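Local coordinates for CarG (Serratia, PDB 4O7J), which probably takes part in intrinsic carbapenem resistance and resembles lysozyme inhibitors in structure, at residues P121-P124 against L125-S129. Sequence-based numbering, arbitrary orientation.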
loop_
_atom_site.group_PDB
_atom_site.type_symbol
_atom_site.label_atom_id
_atom_site.label_comp_id
_atom_site.label_asym_id
_atom_site.label_seq_id
_atom_site.Cartn_x
_atom_site.Cartn_y
_atom_site.Cartn_z
ATOM N N PRO A 121 0.429 8.777 21.473
ATOM C CA PRO A 121 -0.112 7.417 21.674
ATOM C C PRO A 121 -1.057 6.876 20.610
ATOM O O PRO A 121 -2.164 7.398 20.428
ATOM C CB PRO A 121 -0.829 7.493 23.048
ATOM C CG PRO A 121 -1.042 8.951 23.320
ATOM C CD PRO A 121 0.001 9.709 22.535
ATOM N N GLY A 122 -0.618 5.828 19.917
ATOM C CA GLY A 122 -1.455 5.220 18.902
ATOM C C GLY A 122 -1.761 6.137 17.723
ATOM O O GLY A 122 -2.606 5.791 16.946
ATOM N N VAL A 123 -1.107 7.306 17.599
ATOM C CA VAL A 123 -1.347 8.247 16.471
ATOM C C VAL A 123 -0.251 7.964 15.396
ATOM O O VAL A 123 0.906 7.698 15.731
ATOM C CB VAL A 123 -1.283 9.703 16.976
ATOM C CG1 VAL A 123 -1.358 10.735 15.853
ATOM C CG2 VAL A 123 -2.396 9.950 17.993
ATOM N N PRO A 124 -0.605 8.014 14.100
ATOM C CA PRO A 124 0.462 7.764 13.097
ATOM C C PRO A 124 1.603 8.755 13.258
ATOM O O PRO A 124 1.376 9.959 13.398
ATOM C CB PRO A 124 -0.247 7.969 11.767
ATOM C CG PRO A 124 -1.704 7.795 12.087
ATOM C CD PRO A 124 -1.902 8.311 13.471
ATOM N N LEU A 125 2.828 8.218 13.271
ATOM C CA LEU A 125 4.012 9.010 13.371
ATOM C C LEU A 125 4.095 9.990 12.192
ATOM O O LEU A 125 4.397 11.200 12.378
ATOM C CB LEU A 125 5.226 8.114 13.337
ATOM C CG LEU A 125 6.567 8.814 13.327
ATOM C CD1 LEU A 125 6.664 9.767 14.501
ATOM C CD2 LEU A 125 7.651 7.765 13.337
ATOM N N TYR A 126 3.800 9.464 10.993
ATOM C CA TYR A 126 3.815 10.278 9.747
ATOM C C TYR A 126 2.478 10.185 9.062
ATOM O O TYR A 126 1.981 9.067 8.755
ATOM C CB TYR A 126 4.873 9.782 8.770
ATOM C CG TYR A 126 6.267 9.733 9.331
ATOM C CD1 TYR A 126 6.932 10.879 9.756
ATOM C CD2 TYR A 126 6.918 8.546 9.431
ATOM C CE1 TYR A 126 8.227 10.827 10.236
ATOM C CE2 TYR A 126 8.169 8.472 9.981
ATOM C CZ TYR A 126 8.824 9.619 10.374
ATOM O OH TYR A 126 10.092 9.539 10.848
ATOM N N GLU A 127 1.843 11.346 8.837
ATOM C CA GLU A 127 0.533 11.385 8.166
ATOM C C GLU A 127 0.348 12.634 7.287
ATOM O O GLU A 127 1.065 13.605 7.425
ATOM C CB GLU A 127 -0.634 11.289 9.177
ATOM C CG GLU A 127 -0.801 12.604 9.880
ATOM C CD GLU A 127 -1.689 12.583 11.135
ATOM O OE1 GLU A 127 -2.216 11.510 11.528
ATOM O OE2 GLU A 127 -1.798 13.695 11.720
ATOM N N TRP A 128 -0.633 12.562 6.398
ATOM C CA TRP A 128 -1.117 13.691 5.634
ATOM C C TRP A 128 -2.274 14.300 6.457
ATOM O O TRP A 128 -3.302 13.651 6.754
ATOM C CB TRP A 128 -1.608 13.237 4.303
ATOM C CG TRP A 128 -0.525 12.859 3.378
ATOM C CD1 TRP A 128 -0.208 11.627 3.004
ATOM C CD2 TRP A 128 0.411 13.750 2.741
ATOM N NE1 TRP A 128 0.839 11.655 2.154
ATOM C CE2 TRP A 128 1.270 12.937 1.976
ATOM C CE3 TRP A 128 0.641 15.129 2.782
ATOM C CZ2 TRP A 128 2.266 13.452 1.200
ATOM C CZ3 TRP A 128 1.650 15.673 2.031
ATOM C CH2 TRP A 128 2.490 14.828 1.236
ATOM N N SER A 129 -2.061 15.539 6.899
ATOM C CA SER A 129 -2.978 16.187 7.768
ATOM C C SER A 129 -3.706 17.257 7.016
ATOM O O SER A 129 -3.092 18.114 6.392
ATOM C CB SER A 129 -2.220 16.835 8.954
ATOM O OG SER A 129 -3.077 17.620 9.766
#
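The loop that follows strand 107-116 turns into strand 126-135 here, and just past the bend Glu127, in the strand, turns its carboxylate back against the ring of Pro124, three residues earlier. OE1 of Glu127 touches the ring at two carbons, 3.8 Å from both CG and CD of Pro124, a van der Waals contact of a carboxylate oxygen with the CH2 groups of the proline. The torsions set this up: CG of Glu127 lies between its backbone N and carbonyl carbon (chi1 76°), and beyond it the chain is extended (chi2 -166°), which carries the carboxylate back over the turn. CG1 of Val123 lies farther off, 4.5 Å from OE1 of Glu127. The bend itself falls at Leu125, whose psi of -44° interrupts the extended course of the chain between Pro124 and Tyr126. A third ring atom, CB of Pro124, is 3.9 Å from the carbonyl O of Tyr126. No hydrogen bond joins 121-124 to 125-129. At Leu125 and Tyr126 the bond from CA to CB points away from 121-124, although CB of Leu125 still touches the Pro124 carbonyl carbon, and CG of Leu125 sits 3.7 Å above the centre of the Tyr126 ring. Backbone hydrogen bonds join Leu125, just ahead of strand 126-135, to Ser117, just past strand 107-116, and Glu127 on the one strand to Lys115 on the other, while Phe29 of the second subunit packs on Pro124, placing the bend at the dimer interface.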